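Local coordinates for protein KP700603 (Klebsiella pneumoniae 700603, PDB 5KVK), which is of unknown function but belongs to the CinA (competence-damaged protein) superfamily, some members of which are nicotinamide-nucleotide amidases, at residues E91-I96 with G134-Q139; G124-A129 with A152-F157. All coordinates share one frame; numbering follows the deposited sequence.

In the fold
Contacts 1 and 2 join one mixed five-stranded sheet to helices on its two faces, their centres 15 Å apart. Along the chain their segments alternate: first 91-96 (in helix 86-100), next 124-129 (in strand 125-132), then 134-139 (in strand 135-142), and last 152-157 (in helix 147-165). The two strands form an antiparallel hairpin at one side of the sheet, 135-142 being the outermost strand within this chain, and the contacts meet there through a probable backbone hydrogen bond from F128 N to Q139 O. Contact 1 sets strand 135-142 against helix 86-100, and contact 2 sets strand 125-132 against helix 147-165, so the strand pair is held between two helical layers in an alpha/beta/alpha sandwich.

Contact 1 of 2, residues E91-I96 with G134-Q139; sequences EMSTGI and GQIETQ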
ATOM      1  N   GLU A  91       4.492  16.584  -6.107  1.00 26.87           N
ATOM      2  CA  GLU A  91       3.049  16.545  -6.372  1.00 27.54           C
ATOM      3  C   GLU A  91       2.406  15.302  -5.756  1.00 26.24           C
ATOM      4  O   GLU A  91       1.306  15.406  -5.173  1.00 25.49           O
ATOM      5  CB  GLU A  91       2.787  16.639  -7.872  1.00 26.62           C
ATOM      6  CG  GLU A  91       3.140  18.019  -8.422  1.00 27.61           C
ATOM      7  CD  GLU A  91       2.840  18.162  -9.888  1.00 32.15           C
ATOM      8  OE1 GLU A  91       3.292  19.125 -10.515  1.00 36.16           O
ATOM      9  OE2 GLU A  91       2.132  17.311 -10.415  1.00 34.72           O
ATOM     10  N   MET A  92       3.077  14.134  -5.827  1.00 22.92           N
ATOM     11  CA  MET A  92       2.601  12.968  -5.076  1.00 22.04           C
ATOM     12  C   MET A  92       2.401  13.322  -3.607  1.00 22.94           C
ATOM     13  O   MET A  92       1.373  12.950  -3.026  1.00 21.95           O
ATOM     14  CB  MET A  92       3.587  11.817  -5.190  1.00 20.65           C
ATOM     15  CG  MET A  92       3.547  11.190  -6.613  1.00 19.83           C
ATOM     16  SD  MET A  92       4.861   9.896  -6.666  1.00 23.62           S
ATOM     17  CE  MET A  92       4.142   8.609  -5.630  1.00 21.70           C
ATOM     18  N   SER A  93       3.361  14.019  -2.996  1.00 21.00           N
ATOM     19  CA  SER A  93       3.245  14.235  -1.537  1.00 22.74           C
ATOM     20  C   SER A  93       2.066  15.140  -1.233  1.00 24.00           C
ATOM     21  O   SER A  93       1.328  14.882  -0.280  1.00 24.10           O
ATOM     22  CB  SER A  93       4.519  14.803  -0.923  1.00 23.24           C
ATOM     23  OG  SER A  93       4.724  16.151  -1.264  1.00 23.95           O
ATOM     24  N   THR A  94       1.839  16.169  -2.070  1.00 21.98           N
ATOM     25  CA  THR A  94       0.687  17.052  -1.843  1.00 24.40           C
ATOM     26  C   THR A  94      -0.608  16.261  -2.037  1.00 26.31           C
ATOM     27  O   THR A  94      -1.601  16.473  -1.326  1.00 26.60           O
ATOM     28  CB  THR A  94       0.748  18.201  -2.826  1.00 26.50           C
ATOM     29  OG1 THR A  94       1.934  18.969  -2.596  1.00 27.37           O
ATOM     30  CG2 THR A  94      -0.491  19.110  -2.699  1.00 30.02           C
ATOM     31  N   GLY A  95      -0.650  15.401  -3.064  1.00 24.90           N
ATOM     32  CA  GLY A  95      -1.888  14.692  -3.332  1.00 23.10           C
ATOM     33  C   GLY A  95      -2.287  13.790  -2.177  1.00 21.58           C
ATOM     34  O   GLY A  95      -3.461  13.752  -1.793  1.00 23.71           O
ATOM     35  N   ILE A  96      -1.316  13.092  -1.591  1.00 23.46           N
ATOM     36  CA  ILE A  96      -1.708  12.159  -0.528  1.00 21.95           C
ATOM     37  C   ILE A  96      -1.903  12.914   0.798  1.00 20.62           C
ATOM     38  O   ILE A  96      -2.786  12.558   1.592  1.00 22.63           O
ATOM     39  CB  ILE A  96      -0.700  10.998  -0.383  1.00 20.98           C
ATOM     40  CG1 ILE A  96      -1.217   9.877   0.583  1.00 22.33           C
ATOM     41  CG2 ILE A  96       0.668  11.507   0.035  1.00 23.10           C
ATOM     42  CD1 ILE A  96      -2.578   9.268   0.128  1.00 23.43           C
ATOM     43  N   GLY A 134       2.508  21.095   3.891  1.00 26.34           N
ATOM     44  CA  GLY A 134       2.773  21.893   2.705  1.00 26.30           C
ATOM     45  C   GLY A 134       4.187  22.442   2.569  1.00 29.77           C
ATOM     46  O   GLY A 134       4.501  23.030   1.525  1.00 30.75           O
ATOM     47  N   GLN A 135       5.043  22.283   3.584  1.00 29.52           N
ATOM     48  CA  GLN A 135       6.475  22.580   3.462  1.00 28.70           C
ATOM     49  C   GLN A 135       7.167  21.305   3.015  1.00 27.81           C
ATOM     50  O   GLN A 135       7.156  20.321   3.754  1.00 25.23           O
ATOM     51  CB  GLN A 135       7.038  23.055   4.802  1.00 31.38           C
ATOM     52  CG  GLN A 135       6.388  24.317   5.329  1.00 38.03           C
ATOM     53  CD  GLN A 135       7.034  24.829   6.652  1.00 39.66           C
ATOM     54  OE1 GLN A 135       7.861  24.126   7.266  1.00 38.99           O
ATOM     55  NE2 GLN A 135       6.678  26.044   7.059  1.00 40.11           N
ATOM     56  N   ILE A 136       7.712  21.290   1.795  1.00 28.07           N
ATOM     57  CA  ILE A 136       8.225  20.057   1.190  1.00 24.68           C
ATOM     58  C   ILE A 136       9.751  20.094   1.162  1.00 26.03           C
ATOM     59  O   ILE A 136      10.370  21.080   0.709  1.00 28.06           O
ATOM     60  CB  ILE A 136       7.651  19.830  -0.226  1.00 27.34           C
ATOM     61  CG1 ILE A 136       6.121  19.955  -0.220  1.00 27.37           C
ATOM     62  CG2 ILE A 136       8.123  18.497  -0.736  1.00 28.71           C
ATOM     63  CD1 ILE A 136       5.462  19.890  -1.634  1.00 29.41           C
ATOM     64  N   GLU A 137      10.360  19.034   1.667  1.00 27.27           N
ATOM     65  CA  GLU A 137      11.780  18.826   1.429  1.00 28.80           C
ATOM     66  C   GLU A 137      11.947  17.585   0.552  1.00 26.15           C
ATOM     67  O   GLU A 137      11.149  16.646   0.627  1.00 25.46           O
ATOM     68  CB  GLU A 137      12.540  18.652   2.739  1.00 34.34           C
ATOM     69  CG  GLU A 137      12.366  19.878   3.657  1.00 47.73           C
ATOM     70  CD  GLU A 137      13.354  19.937   4.818  1.00 63.98           C
ATOM     71  OE1 GLU A 137      13.534  18.924   5.536  1.00 64.32           O
ATOM     72  OE2 GLU A 137      13.972  21.020   4.990  1.00 74.27           O
ATOM     73  N   THR A 138      13.008  17.565  -0.270  1.00 26.01           N
ATOM     74  CA  THR A 138      13.167  16.430  -1.199  1.00 27.70           C
ATOM     75  C   THR A 138      14.610  15.920  -1.196  1.00 28.68           C
ATOM     76  O   THR A 138      15.535  16.602  -0.732  1.00 30.12           O
ATOM     77  CB  THR A 138      12.839  16.809  -2.631  1.00 25.79           C
ATOM     78  OG1 THR A 138      13.736  17.832  -3.077  1.00 28.86           O
ATOM     79  CG2 THR A 138      11.377  17.303  -2.775  1.00 27.06           C
ATOM     80  N   GLN A 139      14.801  14.730  -1.773  1.00 26.97           N
ATOM     81  CA  GLN A 139      16.140  14.145  -1.841  1.00 27.83           C
ATOM     82  C   GLN A 139      16.169  13.054  -2.894  1.00 22.62           C
ATOM     83  O   GLN A 139      15.277  12.204  -2.887  1.00 25.66           O
ATOM     84  CB  GLN A 139      16.561  13.531  -0.484  1.00 31.31           C
ATOM     85  CG  GLN A 139      17.970  12.872  -0.494  1.00 33.20           C
ATOM     86  CD  GLN A 139      19.053  13.915  -0.653  1.00 38.41           C
ATOM     87  OE1 GLN A 139      19.122  14.847   0.149  1.00 39.82           O
ATOM     88  NE2 GLN A 139      19.882  13.790  -1.701  1.00 40.75           N
TER
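The apolar part of this contact is the side chain of I136, which reaches from the outermost strand, 135-142, to two neighbouring hydroxyls on helix 86-100. It is helix-on-sheet packing at the edge strand of an alpha/beta/alpha sandwich. The terminal methyl does most of the touching: I136 CD1 lies 3.8 Å from S93 OG and also 3.8 Å from T94 OG1. CG1 stands beside the backbone N of I136, and the outer bond is fully extended (chi2 174°), which carries CD1 out to the helix, while the branch methyl CG2 comes alongside S93 OG at 4.2 Å. The T94 side chain crosses that of I136 at about a right angle. Only 91 Å² is buried, so this is a light touch, and a long branched residue suits a separation of 8.1 Å between the CA atoms of S93 and I136.

The polar interactions run beside this touch. S93 OG, turned back along the helix by its first torsion (chi1 72°), gives a hydrogen bond to the carbonyl of Q90 and receives another from N131 ND2, while T94 OG1 makes a weak bond to the same carbonyl. N131 also takes the N-H of G134 on its OD1, so a single amide ties the hairpin turn to the helix.

Serine suits the buried position because Q90 and N131 satisfy its hydroxyl while it offers a small surface to the methyls of I136. Threonine suits the exposed one, where its hydroxyl can turn back to the helix backbone, though only weakly. The chemistry implies a division of labour: I136 supplies dispersion contact, while directional bonds such as that from N131 to S93 add a polar link between strand pair and helix.

Contact 2 of 2, residues G124-A129 with A152-F157; sequences GTVWFA and AQAVRF
Strand 125-129 and helix 152-157 run nearly parallel, their axes 21° apart in direction and 10.2 Å apart at closest approach, with V126 and A154 nearest each other in the backbone. This is the helix-on-sheet packing of an alpha/beta sandwich. Helix 147-165 follows strand 135-142, the antiparallel hairpin partner of 125-132, and returns across one face of the sheet in the direction of 125-132. On this strand V126 and F128 turn to that helix, whereas W127 and A129 serve the opposite face, where helix 86-100 lies.

A154 is small enough to let the strand's larger side chains close in: its CB is 4.4 Å from V126 CG1 and 3.8 Å from F128 CZ. V126 and F128 also touch I108 on the adjoining strand, so both belong to the hydrophobic layer beneath the helix.

One turn on, F157 meets F128 in a T-shaped (edge-to-face) pair, the edge of F157 directed at the face of F128, with centroids 5.1 Å apart and planes at 67°. With its CG anti to the backbone N (chi1 -176°), F157 swings its ring across to the strand, where CD1 stands over F128 toward the rim of the ring. F157 also reaches M141 on strand 135-142. Phenylalanine suits F128 because a flat ring offers a face to F157 and an edge to A154, and it suits F157 because the long side chain spans from helix to sheet. At the edge of the F128 ring, near its plane, CE2 approaches the backbone carbonyl oxygen of A154 to 3.3 Å.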
ATOM      1  N   GLY A 124      18.096   1.675  -9.158  1.00 26.95           N
ATOM      2  CA  GLY A 124      18.405   2.114  -7.789  1.00 26.91           C
ATOM      3  C   GLY A 124      18.203   3.584  -7.515  1.00 29.89           C
ATOM      4  O   GLY A 124      18.236   4.005  -6.348  1.00 30.36           O
ATOM      5  N   THR A 125      17.980   4.388  -8.530  1.00 27.34           N
ATOM      6  CA  THR A 125      17.662   5.785  -8.295  1.00 29.03           C
ATOM      7  C   THR A 125      16.250   5.973  -7.732  1.00 29.73           C
ATOM      8  O   THR A 125      15.253   5.476  -8.288  1.00 26.63           O
ATOM      9  CB  THR A 125      17.815   6.566  -9.598  1.00 28.61           C
ATOM     10  OG1 THR A 125      19.151   6.416 -10.145  1.00 34.63           O
ATOM     11  CG2 THR A 125      17.531   8.056  -9.359  1.00 29.40           C
ATOM     12  N   VAL A 126      16.165   6.709  -6.637  1.00 26.68           N
ATOM     13  CA  VAL A 126      14.899   6.892  -5.936  1.00 23.49           C
ATOM     14  C   VAL A 126      14.800   8.357  -5.472  1.00 28.60           C
ATOM     15  O   VAL A 126      15.704   8.882  -4.799  1.00 26.23           O
ATOM     16  CB  VAL A 126      14.754   5.952  -4.717  1.00 25.85           C
ATOM     17  CG1 VAL A 126      13.428   6.154  -4.082  1.00 24.06           C
ATOM     18  CG2 VAL A 126      14.912   4.441  -5.042  1.00 26.76           C
ATOM     19  N   TRP A 127      13.692   9.013  -5.800  1.00 25.99           N
ATOM     20  CA  TRP A 127      13.377  10.348  -5.285  1.00 23.47           C
ATOM     21  C   TRP A 127      12.427  10.240  -4.098  1.00 23.63           C
ATOM     22  O   TRP A 127      11.497   9.425  -4.117  1.00 24.68           O
ATOM     23  CB  TRP A 127      12.679  11.180  -6.374  1.00 24.88           C
ATOM     24  CG  TRP A 127      13.648  11.995  -7.197  1.00 28.60           C
ATOM     25  CD1 TRP A 127      14.129  11.673  -8.438  1.00 29.22           C
ATOM     26  CD2 TRP A 127      14.257  13.247  -6.826  1.00 27.95           C
ATOM     27  NE1 TRP A 127      14.994  12.684  -8.889  1.00 31.32           N
ATOM     28  CE2 TRP A 127      15.095  13.645  -7.912  1.00 31.31           C
ATOM     29  CE3 TRP A 127      14.173  14.080  -5.696  1.00 30.09           C
ATOM     30  CZ2 TRP A 127      15.829  14.841  -7.896  1.00 33.59           C
ATOM     31  CZ3 TRP A 127      14.921  15.257  -5.680  1.00 34.68           C
ATOM     32  CH2 TRP A 127      15.738  15.625  -6.770  1.00 35.21           C
ATOM     33  N   PHE A 128      12.644  11.092  -3.103  1.00 22.07           N
ATOM     34  CA  PHE A 128      11.834  11.173  -1.904  1.00 23.96           C
ATOM     35  C   PHE A 128      11.305  12.589  -1.718  1.00 21.90           C
ATOM     36  O   PHE A 128      12.007  13.575  -1.995  1.00 24.19           O
ATOM     37  CB  PHE A 128      12.659  10.834  -0.672  1.00 21.67           C
ATOM     38  CG  PHE A 128      13.260   9.453  -0.691  1.00 21.23           C
ATOM     39  CD1 PHE A 128      14.449   9.191  -1.408  1.00 26.35           C
ATOM     40  CD2 PHE A 128      12.630   8.422   0.000  1.00 22.73           C
ATOM     41  CE1 PHE A 128      14.992   7.885  -1.410  1.00 27.64           C
ATOM     42  CE2 PHE A 128      13.167   7.131  -0.006  1.00 24.98           C
ATOM     43  CZ  PHE A 128      14.332   6.875  -0.718  1.00 26.09           C
ATOM     44  N   ALA A 129      10.101  12.676  -1.186  1.00 20.45           N
ATOM     45  CA  ALA A 129       9.623  13.942  -0.617  1.00 23.71           C
ATOM     46  C   ALA A 129       9.054  13.687   0.768  1.00 22.93           C
ATOM     47  O   ALA A 129       8.350  12.682   1.005  1.00 19.92           O
ATOM     48  CB  ALA A 129       8.579  14.563  -1.533  1.00 23.66           C
ATOM     49  N   ALA A 152      14.189  -2.133   0.269  1.00 25.21           N
ATOM     50  CA  ALA A 152      14.351  -2.122   1.716  1.00 26.62           C
ATOM     51  C   ALA A 152      15.162  -0.911   2.132  1.00 26.59           C
ATOM     52  O   ALA A 152      14.827  -0.248   3.110  1.00 24.75           O
ATOM     53  CB  ALA A 152      15.032  -3.426   2.191  1.00 29.52           C
ATOM     54  N   GLN A 153      16.205  -0.584   1.380  1.00 24.59           N
ATOM     55  CA  GLN A 153      17.006   0.607   1.712  1.00 26.32           C
ATOM     56  C   GLN A 153      16.220   1.893   1.556  1.00 23.94           C
ATOM     57  O   GLN A 153      16.372   2.825   2.365  1.00 25.00           O
ATOM     58  CB  GLN A 153      18.250   0.667   0.834  1.00 23.81           C
ATOM     59  CG  GLN A 153      19.266  -0.425   1.155  1.00 28.76           C
ATOM     60  CD  GLN A 153      20.424  -0.368   0.190  1.00 34.66           C
ATOM     61  OE1 GLN A 153      21.377   0.388   0.379  1.00 37.40           O
ATOM     62  NE2 GLN A 153      20.306  -1.136  -0.898  1.00 35.15           N
ATOM     63  N   ALA A 154      15.366   1.951   0.543  1.00 21.32           N
ATOM     64  CA  ALA A 154      14.546   3.147   0.347  1.00 22.09           C
ATOM     65  C   ALA A 154      13.525   3.325   1.466  1.00 23.40           C
ATOM     66  O   ALA A 154      13.330   4.446   1.948  1.00 24.92           O
ATOM     67  CB  ALA A 154      13.855   3.082  -1.027  1.00 23.19           C
ATOM     68  N   VAL A 155      12.868   2.247   1.887  1.00 20.30           N
ATOM     69  CA  VAL A 155      11.922   2.322   3.008  1.00 23.68           C
ATOM     70  C   VAL A 155      12.656   2.816   4.261  1.00 25.19           C
ATOM     71  O   VAL A 155      12.181   3.721   4.973  1.00 25.37           O
ATOM     72  CB  VAL A 155      11.280   0.931   3.242  1.00 24.95           C
ATOM     73  CG1 VAL A 155      10.567   0.842   4.614  1.00 25.64           C
ATOM     74  CG2 VAL A 155      10.294   0.581   2.063  1.00 25.67           C
ATOM     75  N   ARG A 156      13.826   2.217   4.570  1.00 23.42           N
ATOM     76  CA  ARG A 156      14.533   2.653   5.768  0.50 24.82           C
ATOM     77  C   ARG A 156      14.998   4.091   5.635  1.00 28.09           C
ATOM     78  O   ARG A 156      14.868   4.869   6.579  1.00 30.07           O
ATOM     79  CB  ARG A 156      15.719   1.733   6.077  0.50 26.00           C
ATOM     80  CG  ARG A 156      15.284   0.455   6.779  0.50 26.48           C
ATOM     81  CD  ARG A 156      16.451  -0.360   7.304  0.50 29.18           C
ATOM     82  NE  ARG A 156      17.318  -0.774   6.211  0.50 28.93           N
ATOM     83  CZ  ARG A 156      17.226  -1.927   5.566  0.50 28.15           C
ATOM     84  NH1 ARG A 156      16.297  -2.816   5.873  0.50 27.44           N
ATOM     85  NH2 ARG A 156      18.068  -2.163   4.580  0.50 27.75           N
ATOM     86  N   PHE A 157      15.535   4.469   4.455  1.00 25.58           N
ATOM     87  CA  PHE A 157      15.961   5.859   4.294  1.00 25.93           C
ATOM     88  C   PHE A 157      14.801   6.833   4.515  1.00 25.19           C
ATOM     89  O   PHE A 157      14.979   7.880   5.166  1.00 25.45           O
ATOM     90  CB  PHE A 157      16.583   6.088   2.924  1.00 25.91           C
ATOM     91  CG  PHE A 157      17.127   7.499   2.758  1.00 27.77           C
ATOM     92  CD1 PHE A 157      16.467   8.423   1.945  1.00 26.52           C
ATOM     93  CD2 PHE A 157      18.282   7.887   3.439  1.00 34.24           C
ATOM     94  CE1 PHE A 157      16.987   9.732   1.809  1.00 26.90           C
ATOM     95  CE2 PHE A 157      18.771   9.181   3.317  1.00 35.06           C
ATOM     96  CZ  PHE A 157      18.102  10.097   2.511  1.00 30.42           C
TER